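Local coordinates for protein glucose-resistance amylase regulator (Weissella paramesenteroides ATCC 33313, PDB 4RK6) that binds D-glucose between the two lobes of its periplasmic-binding-protein-like core and probably acts as a DNA-binding transcriptional regulator of the LacI family, at residues 37-42 and 254-259; 84-87 and 91-94; 106-111 and 240-245; 183-188 and 209-214; 203-208 and 233-238. All blocks are in the same frame, centred on the assembly; numbering follows the deposited sequence. Where two conformers were deposited one is given.

Contact 1: residues 37-42 and 254-259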
# COMPACT_ATOMS: atom_id res chain seq x y z
N ILE A 37 10.08 2.61 -19.55
CA ILE A 37 10.85 1.42 -19.93
C ILE A 37 10.93 1.30 -21.46
O ILE A 37 12.00 1.11 -22.03
CB ILE A 37 10.27 0.12 -19.27
CG1 ILE A 37 11.38 -0.67 -18.58
CG2 ILE A 37 9.49 -0.76 -20.24
CD1 ILE A 37 11.90 -0.01 -17.32
N SER A 38 9.79 1.45 -22.12
CA SER A 38 9.71 1.25 -23.55
C SER A 38 10.25 2.44 -24.36
O SER A 38 10.46 2.31 -25.56
CB SER A 38 8.28 0.92 -23.96
OG SER A 38 7.38 1.91 -23.49
N SER A 39 10.47 3.58 -23.71
CA SER A 39 11.07 4.73 -24.38
C SER A 39 12.55 4.91 -24.05
O SER A 39 13.16 5.88 -24.50
CB SER A 39 10.31 6.01 -24.02
OG SER A 39 10.31 6.21 -22.62
N GLY A 40 13.14 4.01 -23.27
CA GLY A 40 14.56 4.11 -22.91
C GLY A 40 14.91 5.14 -21.85
O GLY A 40 16.04 5.62 -21.79
N TYR A 41 13.94 5.47 -21.00
CA TYR A 41 14.15 6.36 -19.86
C TYR A 41 14.20 5.53 -18.60
O TYR A 41 13.68 4.42 -18.54
CB TYR A 41 13.00 7.36 -19.69
CG TYR A 41 13.15 8.61 -20.52
CD1 TYR A 41 12.81 8.61 -21.86
CD2 TYR A 41 13.62 9.78 -19.95
CE1 TYR A 41 12.95 9.76 -22.62
CE2 TYR A 41 13.75 10.93 -20.70
CZ TYR A 41 13.42 10.91 -22.03
OH TYR A 41 13.55 12.04 -22.79
N GLU A 42 14.83 6.10 -17.59
CA GLU A 42 14.80 5.55 -16.26
C GLU A 42 14.00 6.47 -15.36
O GLU A 42 13.88 7.65 -15.63
CB GLU A 42 16.22 5.32 -15.73
CG GLU A 42 16.65 3.86 -15.85
CD GLU A 42 15.63 2.93 -15.21
OE1 GLU A 42 15.31 1.89 -15.83
OE2 GLU A 42 15.13 3.26 -14.10
N LEU A 254 2.61 12.33 -22.92
CA LEU A 254 2.55 13.76 -23.13
C LEU A 254 3.96 14.35 -23.18
O LEU A 254 4.28 15.14 -24.09
CB LEU A 254 1.71 14.41 -22.04
CG LEU A 254 1.31 15.87 -22.21
CD1 LEU A 254 0.44 16.02 -23.44
CD2 LEU A 254 0.57 16.33 -20.97
N PHE A 255 4.81 13.94 -22.25
CA PHE A 255 6.19 14.42 -22.23
C PHE A 255 6.94 13.97 -23.48
O PHE A 255 7.63 14.78 -24.14
CB PHE A 255 6.92 13.97 -20.95
CG PHE A 255 8.41 14.17 -21.01
CD1 PHE A 255 8.95 15.45 -21.06
CD2 PHE A 255 9.27 13.09 -21.03
CE1 PHE A 255 10.32 15.65 -21.14
CE2 PHE A 255 10.65 13.28 -21.09
CZ PHE A 255 11.18 14.55 -21.14
N LEU A 256 6.82 12.69 -23.79
CA LEU A 256 7.51 12.14 -24.97
C LEU A 256 7.07 12.82 -26.28
O LEU A 256 7.88 13.01 -27.18
CB LEU A 256 7.32 10.63 -25.07
CG LEU A 256 8.00 9.82 -23.96
CD1 LEU A 256 7.50 8.39 -23.99
CD2 LEU A 256 9.51 9.91 -24.07
N ASP A 257 5.80 13.19 -26.36
CA ASP A 257 5.21 13.73 -27.59
C ASP A 257 5.42 15.23 -27.74
O ASP A 257 5.19 15.76 -28.82
CB ASP A 257 3.72 13.44 -27.63
CG ASP A 257 3.41 11.97 -27.88
OD1 ASP A 257 4.31 11.19 -28.20
OD2 ASP A 257 2.21 11.62 -27.77
N SER A 258 5.86 15.90 -26.67
CA SER A 258 5.97 17.36 -26.63
C SER A 258 7.28 17.84 -27.28
O SER A 258 8.16 17.03 -27.57
CB SER A 258 5.95 17.83 -25.18
OG SER A 258 7.15 17.45 -24.49
N ASP A 259 7.39 19.15 -27.49
CA ASP A 259 8.65 19.77 -27.94
C ASP A 259 9.52 20.17 -26.76
O ASP A 259 9.86 21.34 -26.58
CB ASP A 259 8.36 20.99 -28.82
CG ASP A 259 7.77 20.61 -30.16
OD1 ASP A 259 8.39 19.81 -30.88
OD2 ASP A 259 6.68 21.12 -30.49
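Tyr41 and Phe255 form an offset edge-to-face pair, the edge of Phe255 directed at the face of Tyr41. Ring centroids lie 5.8 Å apart and the planes are turned 79° against each other. The touching is done by one corner of the phenyl: Phe255 CE2 comes within 3.8 Å of Tyr41 CZ and 3.6 Å of Tyr41 OH, at the outer end of the phenol. Phe255 also packs on Val13 and Ile93, so strands 12-18 and 91-95 border the same pair.

The other apolar contacts are made by Leu256. It divides its methyls between two partners, CD2 lying 3.7 Å from Tyr41 CE1 and CD1 lying 3.7 Å from Ser39 CB. The Leu256 and Tyr41 side chains lie alongside each other, running opposite ways. Two helix ends of the alpha/beta lobe are thereby joined, that of helix 24-39 and that of helix 244-257. Gly40, with positive phi, closes the former in a Schellman motif, after which Tyr41 leads into strand 42-48.

Polar groups serve their own chain ends. Ser39 OG, at chi1 58°, turns back to the carbonyls of Thr35 and Thr36, while its CB meets Leu256. At the end of helix 244-257, Phe255 O accepts twice from Ser258, whose N and OG approach one face of the carbonyl plane; the OG bond to Phe255 O measures 2.7 Å.

Contact 2: residues 84-87 and 91-94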
# COMPACT_ATOMS: atom_id res chain seq x y z
N LYS A 84 11.16 26.90 -10.46
CA LYS A 84 12.59 26.61 -10.62
C LYS A 84 12.85 25.48 -11.63
O LYS A 84 13.79 25.56 -12.43
CB LYS A 84 13.25 26.31 -9.26
CG LYS A 84 13.51 27.58 -8.43
CD LYS A 84 14.22 27.22 -7.12
CE LYS A 84 15.07 28.35 -6.57
NZ LYS A 84 16.16 28.74 -7.50
N LEU A 85 12.00 24.48 -11.64
CA LEU A 85 12.18 23.37 -12.60
C LEU A 85 11.91 23.84 -14.01
O LEU A 85 12.73 23.63 -14.91
CB LEU A 85 11.30 22.16 -12.24
CG LEU A 85 11.70 21.46 -10.95
CD1 LEU A 85 10.55 20.60 -10.48
CD2 LEU A 85 12.96 20.63 -11.11
N LEU A 86 10.80 24.54 -14.22
CA LEU A 86 10.51 25.06 -15.55
C LEU A 86 11.62 25.97 -16.05
O LEU A 86 11.96 25.95 -17.22
CB LEU A 86 9.19 25.82 -15.55
CG LEU A 86 7.89 25.03 -15.32
CD1 LEU A 86 6.73 26.00 -15.12
CD2 LEU A 86 7.59 24.09 -16.48
N GLU A 87 12.19 26.75 -15.14
CA GLU A 87 13.25 27.70 -15.48
C GLU A 87 14.57 27.00 -15.79
O GLU A 87 15.45 27.62 -16.39
CB GLU A 87 13.40 28.74 -14.37
CG GLU A 87 12.15 29.62 -14.23
CD GLU A 87 12.12 30.47 -12.99
OE1 GLU A 87 13.18 30.59 -12.32
OE2 GLU A 87 11.04 31.01 -12.68
N SER A 91 10.56 19.68 -17.98
CA SER A 91 9.12 19.58 -18.10
C SER A 91 8.51 19.20 -16.77
O SER A 91 9.05 18.36 -16.05
CB SER A 91 8.73 18.53 -19.14
OG SER A 91 9.04 19.00 -20.43
N VAL A 92 7.39 19.82 -16.46
CA VAL A 92 6.69 19.52 -15.22
C VAL A 92 5.27 19.21 -15.60
O VAL A 92 4.65 19.99 -16.31
CB VAL A 92 6.74 20.69 -14.22
CG1 VAL A 92 6.03 20.33 -12.94
CG2 VAL A 92 8.18 21.09 -13.92
N ILE A 93 4.77 18.06 -15.15
CA ILE A 93 3.43 17.63 -15.44
C ILE A 93 2.82 17.13 -14.14
O ILE A 93 3.48 16.42 -13.40
CB ILE A 93 3.43 16.53 -16.51
CG1 ILE A 93 3.92 17.10 -17.84
CG2 ILE A 93 2.05 15.92 -16.66
CD1 ILE A 93 4.29 16.05 -18.86
N SER A 94 1.59 17.52 -13.86
CA SER A 94 0.91 17.06 -12.64
C SER A 94 -0.12 15.97 -12.93
O SER A 94 -0.74 15.93 -13.99
CB SER A 94 0.32 18.22 -11.84
OG SER A 94 -0.70 18.89 -12.54
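Val92 points from its strand into the helix, where Leu85 and Leu86 receive it. Its CB already touches the helix side, 4.2 Å from Leu86 CD2. Beyond CB the side chain forks, and one branch carries most of the contact: CG2 lies 3.7 Å from Leu85 CB and 4.0 Å from Leu86 CD2, with Leu86 CG slightly farther off at 4.2 Å. The methyl thus rests against the base of one leucine and a branch tip of the next. With CG1 opposite the backbone N (chi1 -179°), CG2 falls beside that N, on the side where the two leucines stand. The Leu86 side chain runs roughly perpendicular to that of Val92, whereas Leu85 meets it mainly with CB and sends its isobutyl end onward toward Met72 and Phe59. Met72 and Ile103 border Val92 as well.

Helix 79-87 and strand 91-95 are the last two elements of a beta-alpha-beta unit that starts with strand 69-72, the parallel neighbour of 91-95 in the sheet. Only three residues connect the two segments, and the contact is the layer where the helix settles on the strand it precedes. Ser91 and Ile93 face Phe255 of helix 244-257, which covers another side of the strand. Between Val92 and the leucines everything that meets is saturated carbon, which implies adhesion by dispersion and burial, set by shape rather than by directional bonds.

Contact 3: residues 106-111 and 240-245; sequences VTSNEF and VKQDFP. With GLC (alpha-D-glucopyranose), chain C.
A short hydrogen bond of 2.6 Å runs from Ser108 OG to Gln242 OE1, and the far end of the same amide holds the bound sugar. The hydroxyl approaches at a C=O...donor angle of 124°, tilted somewhat from the amide plane. Gln242 NE2 donates to glucose O3 over 3.0 Å in a nearly straight bond (N-H...O 175°), and also to Asp225 OD1, which itself binds the sugar. An extended chain beyond CG lets Gln242 span from its backbone to the glucose, while its CB lies 3.6 Å above the plane of the Phe244 ring, toward the rim; the ring edge faces glucose O3.

Two waters complete the joint. One takes the N-H of Ser108 and donates to Gln242 OE1 at 2.7 Å; the other donates to Ser108 OG and accepts from Asp243 N at 2.8 Å. Both segments pass from strand to helix, with Asn109 and Asp243 as N-caps, where the chain crosses between the lobes, as in other LacI-type sugar-binding cores. Since OE1 accepts from Ser108 OG and a water, the bonding is consistent with one amide flip that turns NE2 to the sugar, Ser108 probably positioning Gln242 from the second shell.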
# COMPACT_ATOMS: atom_id res chain seq x y z
N VAL A 106 -2.67 15.45 -16.10
CA VAL A 106 -3.46 14.30 -16.50
C VAL A 106 -4.20 13.81 -15.26
O VAL A 106 -3.56 13.58 -14.20
CB VAL A 106 -2.57 13.16 -17.04
CG1 VAL A 106 -3.47 12.02 -17.51
CG2 VAL A 106 -1.69 13.67 -18.18
N THR A 107 -5.51 13.65 -15.39
CA THR A 107 -6.37 13.42 -14.23
C THR A 107 -7.69 12.80 -14.63
O THR A 107 -8.16 12.95 -15.77
CB THR A 107 -6.60 14.76 -13.46
OG1 THR A 107 -7.38 14.54 -12.27
CG2 THR A 107 -7.33 15.78 -14.33
N SER A 108 -8.32 12.11 -13.69
CA SER A 108 -9.73 11.81 -13.81
C SER A 108 -10.47 13.14 -13.68
O SER A 108 -10.00 14.04 -12.98
CB SER A 108 -10.19 10.84 -12.71
OG SER A 108 -9.47 9.60 -12.77
N ASN A 109 -11.63 13.24 -14.31
CA ASN A 109 -12.44 14.43 -14.19
C ASN A 109 -13.22 14.44 -12.88
O ASN A 109 -14.16 13.68 -12.71
CB ASN A 109 -13.40 14.57 -15.37
CG ASN A 109 -14.13 15.90 -15.40
OD1 ASN A 109 -14.95 16.22 -14.53
ND2 ASN A 109 -13.87 16.68 -16.44
N GLU A 110 -12.83 15.33 -11.98
CA GLU A 110 -13.35 15.31 -10.61
C GLU A 110 -14.85 15.56 -10.54
O GLU A 110 -15.55 14.86 -9.81
CB GLU A 110 -12.58 16.29 -9.72
CG GLU A 110 -11.20 15.81 -9.31
CD GLU A 110 -11.23 14.88 -8.10
OE1 GLU A 110 -12.30 14.70 -7.46
OE2 GLU A 110 -10.16 14.35 -7.77
N PHE A 111 -15.37 16.54 -11.28
CA PHE A 111 -16.80 16.77 -11.20
C PHE A 111 -17.59 15.60 -11.78
O PHE A 111 -18.63 15.23 -11.24
CB PHE A 111 -17.23 18.08 -11.86
CG PHE A 111 -18.69 18.34 -11.70
CD1 PHE A 111 -19.21 18.80 -10.49
CD2 PHE A 111 -19.57 18.03 -12.73
CE1 PHE A 111 -20.56 18.98 -10.32
CE2 PHE A 111 -20.93 18.21 -12.57
CZ PHE A 111 -21.43 18.69 -11.36
N VAL A 240 -16.06 4.29 -7.61
CA VAL A 240 -15.58 4.89 -8.87
C VAL A 240 -14.13 4.51 -9.03
O VAL A 240 -13.23 4.97 -8.29
CB VAL A 240 -15.76 6.42 -8.95
CG1 VAL A 240 -15.04 7.00 -10.18
CG2 VAL A 240 -17.23 6.75 -9.01
N LYS A 241 -13.87 3.65 -10.01
CA LYS A 241 -12.53 3.20 -10.27
C LYS A 241 -11.79 4.17 -11.18
O LYS A 241 -12.22 4.42 -12.30
CB LYS A 241 -12.53 1.83 -10.93
CG LYS A 241 -11.14 1.22 -10.96
CD LYS A 241 -11.19 -0.21 -11.49
CE LYS A 241 -10.08 -1.08 -10.94
NZ LYS A 241 -8.76 -0.60 -11.38
N GLN A 242 -10.69 4.71 -10.68
CA GLN A 242 -9.78 5.52 -11.52
C GLN A 242 -8.80 4.61 -12.24
O GLN A 242 -8.36 3.58 -11.70
CB GLN A 242 -9.00 6.51 -10.68
CG GLN A 242 -9.88 7.44 -9.86
CD GLN A 242 -9.12 8.71 -9.46
OE1 GLN A 242 -8.60 9.42 -10.32
NE2 GLN A 242 -9.01 8.95 -8.17
N ASP A 243 -8.44 4.99 -13.45
CA ASP A 243 -7.45 4.25 -14.18
C ASP A 243 -6.06 4.82 -13.93
O ASP A 243 -5.52 5.55 -14.77
CB ASP A 243 -7.84 4.25 -15.68
CG ASP A 243 -7.10 3.18 -16.49
OD1 ASP A 243 -6.12 2.60 -15.99
OD2 ASP A 243 -7.55 2.93 -17.63
N PHE A 244 -5.50 4.53 -12.75
CA PHE A 244 -4.23 5.16 -12.35
C PHE A 244 -3.08 4.80 -13.29
O PHE A 244 -2.26 5.65 -13.61
CB PHE A 244 -3.86 4.82 -10.90
CG PHE A 244 -4.78 5.44 -9.89
CD1 PHE A 244 -4.87 6.82 -9.76
CD2 PHE A 244 -5.58 4.64 -9.07
CE1 PHE A 244 -5.74 7.39 -8.84
CE2 PHE A 244 -6.45 5.21 -8.15
CZ PHE A 244 -6.51 6.59 -8.03
N PRO A 245 -3.00 3.54 -13.72
CA PRO A 245 -1.90 3.26 -14.64
C PRO A 245 -2.04 4.05 -15.93
O PRO A 245 -1.01 4.51 -16.43
CB PRO A 245 -1.97 1.74 -14.87
CG PRO A 245 -2.79 1.22 -13.71
CD PRO A 245 -3.76 2.32 -13.37
C1 GLC C . -5.31 12.00 -4.09
C2 GLC C . -5.71 11.94 -5.57
C3 GLC C . -7.16 11.55 -5.78
C4 GLC C . -7.49 10.33 -4.91
C5 GLC C . -7.27 10.72 -3.45
C6 GLC C . -7.56 9.56 -2.50
O1 GLC C . -5.73 13.23 -3.62
O2 GLC C . -5.52 13.21 -6.19
O3 GLC C . -7.27 11.23 -7.17
O4 GLC C . -8.80 9.92 -5.16
O5 GLC C . -5.92 11.05 -3.24
O6 GLC C . -6.71 8.48 -2.76
O HOH W 1 -7.23 11.62 -11.01
O HOH W 2 -9.23 7.46 -14.52

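Contact 4: residues 183-188 and 209-214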
# COMPACT_ATOMS: atom_id res chain seq x y z
N TYR A 183 -20.97 11.84 14.15
CA TYR A 183 -22.43 11.75 14.17
C TYR A 183 -22.84 10.67 15.16
O TYR A 183 -22.01 9.93 15.66
CB TYR A 183 -22.99 11.44 12.77
CG TYR A 183 -22.74 12.55 11.80
CD1 TYR A 183 -23.64 13.61 11.69
CD2 TYR A 183 -21.61 12.57 10.98
CE1 TYR A 183 -23.42 14.65 10.81
CE2 TYR A 183 -21.38 13.61 10.10
CZ TYR A 183 -22.29 14.65 10.02
OH TYR A 183 -22.08 15.68 9.15
N ASP A 184 -24.13 10.60 15.43
CA ASP A 184 -24.72 9.62 16.33
C ASP A 184 -24.99 8.35 15.53
O ASP A 184 -25.86 8.34 14.65
CB ASP A 184 -26.03 10.20 16.89
CG ASP A 184 -26.80 9.23 17.75
OD1 ASP A 184 -26.33 8.10 18.03
OD2 ASP A 184 -27.91 9.63 18.15
N ILE A 185 -24.23 7.30 15.82
CA ILE A 185 -24.29 6.05 15.03
C ILE A 185 -25.65 5.41 15.09
O ILE A 185 -26.01 4.66 14.19
CB ILE A 185 -23.19 5.04 15.43
CG1 ILE A 185 -23.02 3.97 14.34
CG2 ILE A 185 -23.48 4.37 16.77
CD1 ILE A 185 -21.66 3.32 14.37
N ASN A 186 -26.43 5.71 16.14
CA ASN A 186 -27.74 5.14 16.33
C ASN A 186 -28.83 5.88 15.59
O ASN A 186 -29.93 5.35 15.44
CB ASN A 186 -28.14 5.19 17.80
CG ASN A 186 -27.09 4.61 18.71
OD1 ASN A 186 -26.77 3.43 18.62
ND2 ASN A 186 -26.57 5.45 19.61
N GLN A 187 -28.55 7.10 15.16
CA GLN A 187 -29.52 7.94 14.46
C GLN A 187 -28.80 8.74 13.39
O GLN A 187 -28.84 9.95 13.39
CB GLN A 187 -30.20 8.90 15.44
CG GLN A 187 -31.09 8.20 16.45
CD GLN A 187 -31.78 9.18 17.38
OE1 GLN A 187 -31.98 8.90 18.56
NE2 GLN A 187 -32.10 10.36 16.86
N LEU A 188 -28.14 8.06 12.47
CA LEU A 188 -27.44 8.77 11.43
C LEU A 188 -28.41 9.59 10.62
O LEU A 188 -29.46 9.08 10.24
CB LEU A 188 -26.68 7.80 10.52
CG LEU A 188 -25.48 7.14 11.18
CD1 LEU A 188 -24.89 6.14 10.19
CD2 LEU A 188 -24.43 8.12 11.63
N SER A 209 -20.12 -2.24 11.67
CA SER A 209 -20.07 -3.64 12.16
C SER A 209 -19.77 -3.74 13.64
O SER A 209 -20.34 -4.58 14.33
CB SER A 209 -19.01 -4.47 11.41
OG SER A 209 -19.31 -4.56 10.05
N ASP A 210 -18.87 -2.88 14.11
CA ASP A 210 -18.43 -2.90 15.52
C ASP A 210 -19.51 -2.38 16.48
O ASP A 210 -19.39 -2.56 17.70
CB ASP A 210 -17.19 -2.03 15.71
CG ASP A 210 -15.91 -2.65 15.11
OD1 ASP A 210 -15.90 -3.84 14.72
OD2 ASP A 210 -14.89 -1.93 15.12
N HIS A 211 -20.54 -1.73 15.93
CA HIS A 211 -21.63 -1.15 16.73
C HIS A 211 -22.98 -1.74 16.38
O HIS A 211 -24.01 -1.04 16.43
CB HIS A 211 -21.62 0.36 16.61
CG HIS A 211 -20.37 0.98 17.15
ND1 HIS A 211 -19.21 1.09 16.41
CD2 HIS A 211 -20.08 1.48 18.37
CE1 HIS A 211 -18.26 1.63 17.15
NE2 HIS A 211 -18.77 1.88 18.34
N GLY A 212 -22.97 -3.02 16.03
CA GLY A 212 -24.18 -3.81 15.82
C GLY A 212 -25.01 -3.45 14.59
O GLY A 212 -26.22 -3.69 14.57
N LYS A 213 -24.37 -2.88 13.58
CA LYS A 213 -25.05 -2.50 12.35
C LYS A 213 -24.36 -3.16 11.18
O LYS A 213 -23.33 -3.81 11.35
CB LYS A 213 -25.09 -0.98 12.23
CG LYS A 213 -25.93 -0.32 13.35
CD LYS A 213 -26.30 1.13 13.07
CE LYS A 213 -27.25 1.69 14.14
NZ LYS A 213 -28.63 1.14 14.06
N THR A 214 -24.96 -3.03 10.00
CA THR A 214 -24.44 -3.67 8.81
C THR A 214 -24.60 -2.76 7.61
O THR A 214 -25.64 -2.13 7.45
CB THR A 214 -25.20 -4.98 8.54
OG1 THR A 214 -25.17 -5.79 9.73
CG2 THR A 214 -24.57 -5.76 7.39
O HOH W 3 -30.51 2.75 15.43
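Ile185 and Asn186 reach the turn containing His211 and Lys213 from a loop that Asp184 shapes. Asp184 starts a type I beta turn ending at Gln187, and its OD1 accepts the N-H of Asn186 at 3.0 Å in an Asx turn, met from well above the carboxylate plane. Ile185 follows, its CG1 pointing opposite the backbone N (chi1 -163°), which carries CD1 to within 3.7 Å of His211 CB and 3.9 Å of His211 CG, the two side chains meeting nearly square-on. The carbonyl of Ile185 faces the lysine instead, with O 3.2 Å from Lys213 CE. Next, Asn186 lays its CA 4.1 Å from that same CE. Bending at the last torsion (chi4 -72°) turns Lys213 NZ to a water at 2.8 Å, which in turn donates to Asn186 O at 2.7 Å, so the ammonium grips the loop through one bridging water. His211 ND1 is held by Ala207 O, and neighbouring Asp210 forms a salt bridge to Arg234 of the second subunit.

This surface contact ties the loop after helix 172-182 to the end of helix 198-210: Ile185 and His211 both lean on Thr180 of the former, Leu188 and Lys213 on Met208 of the latter.

Contact 5: residues 203-208 and 233-238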
# COMPACT_ATOMS: atom_id res chain seq x y z
N GLY A 203 -13.24 2.03 6.80
CA GLY A 203 -13.44 2.56 8.16
C GLY A 203 -14.90 2.62 8.52
O GLY A 203 -15.30 2.25 9.60
N LEU A 204 -15.69 3.11 7.57
CA LEU A 204 -17.14 3.17 7.74
C LEU A 204 -17.75 1.77 7.94
O LEU A 204 -18.59 1.56 8.84
CB LEU A 204 -17.77 3.80 6.52
CG LEU A 204 -17.59 5.32 6.40
CD1 LEU A 204 -17.88 5.75 4.98
CD2 LEU A 204 -18.53 6.02 7.35
N ILE A 205 -17.34 0.81 7.12
CA ILE A 205 -17.85 -0.56 7.25
C ILE A 205 -17.56 -1.10 8.65
O ILE A 205 -18.45 -1.66 9.32
CB ILE A 205 -17.22 -1.48 6.20
CG1 ILE A 205 -17.85 -1.22 4.83
CG2 ILE A 205 -17.38 -2.95 6.61
CD1 ILE A 205 -17.18 -2.01 3.73
N ASN A 206 -16.32 -0.93 9.10
CA ASN A 206 -15.95 -1.47 10.40
C ASN A 206 -16.64 -0.76 11.55
O ASN A 206 -16.99 -1.42 12.53
CB ASN A 206 -14.42 -1.47 10.59
CG ASN A 206 -13.77 -2.63 9.86
OD1 ASN A 206 -14.45 -3.45 9.28
ND2 ASN A 206 -12.46 -2.69 9.90
N ALA A 207 -16.83 0.56 11.45
CA ALA A 207 -17.50 1.29 12.53
C ALA A 207 -18.92 0.76 12.65
O ALA A 207 -19.42 0.52 13.76
CB ALA A 207 -17.50 2.78 12.28
N MSE A 208 -19.57 0.55 11.51
CA MSE A 208 -20.96 0.03 11.56
C MSE A 208 -20.98 -1.35 12.17
O MSE A 208 -21.79 -1.61 13.10
CB MSE A 208 -21.64 0.02 10.18
CG MSE A 208 -21.73 1.38 9.48
SE MSE A 208 -22.53 2.84 10.56
CE MSE A 208 -24.35 2.16 10.37
N ALA A 233 -12.87 -5.77 1.15
CA ALA A 233 -13.90 -5.36 2.10
C ALA A 233 -15.07 -6.32 2.02
O ALA A 233 -15.33 -6.94 0.97
CB ALA A 233 -14.40 -3.95 1.77
N ARG A 234 -15.79 -6.43 3.13
CA ARG A 234 -17.03 -7.20 3.18
C ARG A 234 -18.06 -6.39 3.93
O ARG A 234 -17.92 -6.18 5.13
CB ARG A 234 -16.82 -8.57 3.83
CG ARG A 234 -15.96 -9.53 3.00
CD ARG A 234 -16.71 -10.08 1.79
NE ARG A 234 -15.93 -11.04 1.01
CZ ARG A 234 -14.97 -10.74 0.12
NH1 ARG A 234 -14.57 -9.49 -0.09
NH2 ARG A 234 -14.37 -11.73 -0.54
N PRO A 235 -19.09 -5.89 3.24
CA PRO A 235 -19.37 -6.15 1.82
C PRO A 235 -18.39 -5.50 0.86
O PRO A 235 -17.80 -4.45 1.19
CB PRO A 235 -20.74 -5.48 1.63
CG PRO A 235 -20.71 -4.33 2.59
CD PRO A 235 -20.01 -4.89 3.80
N LYS A 236 -18.23 -6.08 -0.33
CA LYS A 236 -17.39 -5.46 -1.35
C LYS A 236 -17.96 -4.07 -1.66
O LYS A 236 -19.18 -3.88 -1.73
CB LYS A 236 -17.35 -6.31 -2.62
CG LYS A 236 -16.58 -7.63 -2.48
CD LYS A 236 -16.75 -8.51 -3.71
CE LYS A 236 -15.83 -9.73 -3.69
NZ LYS A 236 -14.44 -9.45 -4.15
N LEU A 237 -17.06 -3.12 -1.86
CA LEU A 237 -17.45 -1.71 -2.00
C LEU A 237 -17.70 -1.31 -3.43
O LEU A 237 -16.86 -1.49 -4.32
CB LEU A 237 -16.38 -0.80 -1.39
CG LEU A 237 -16.36 -0.78 0.13
CD1 LEU A 237 -14.98 -0.38 0.64
CD2 LEU A 237 -17.46 0.15 0.67
N THR A 238 -18.88 -0.73 -3.62
CA THR A 238 -19.22 0.01 -4.84
C THR A 238 -18.28 1.20 -4.90
O THR A 238 -17.99 1.85 -3.86
CB THR A 238 -20.69 0.42 -4.78
OG1 THR A 238 -21.49 -0.78 -4.82
CG2 THR A 238 -21.08 1.30 -5.96
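Ile205, on helix 198-210, stands opposite a loop without regular structure, the CA atoms of Ile205 and Arg234 being 7.8 Å apart and the peptide before Pro235 cis. That isoleucine is the whole helix side of the contact. CG2, trans to the backbone N, comes within 3.6 Å of Arg234 O, while CD1 at the end of the other branch pushes deeper. There it meets Leu237 CD2 at 3.8 Å, the two side chains reaching toward each other tip to tip, and it is flanked by Ala233 CB at 3.9 Å and Pro235 CD at 4.0 Å. Pro235 O also approaches CD1, at 3.6 Å. The loop thus curls round one methyl.

The Arg234 guanidinium takes no part in the packing on Ile205. Its NH1 donates to Ala233 O at 2.9 Å, the oxygen lying in the guanidinium plane although the nitrogen stands 46° out of the carbonyl plane; NE pairs with Asp210 of the second subunit.

Strand 220-223 borders the contact, its Ile221 touching both Ile205 and Leu237. The loop joins helix 229-232 to strand 238-241, and Asn206 packs on Arg234 of the second subunit, placing this corner of the lobe at the dimer interface.

Overall arrangement
From the N terminus, helix 24-39 opens contact 1, which closes only at helix 244-257 and encloses the other four. Within it, contact 2 closes a short local loop of the first lobe, and its strand leads on to neighbouring strand 104-108, where contact 3 opens; Ser94 O and Val106 N probably bond there. Contact 3 closes after the chain has run through the second lobe, and contains contacts 4 and 5. These two cross along the chain, share helix 198-210 and touch. Contacts 1 and 4, about 51 Å apart between centres, lie on opposite sides of the chain's centre, with contact 3 joining the lobes near the sugar.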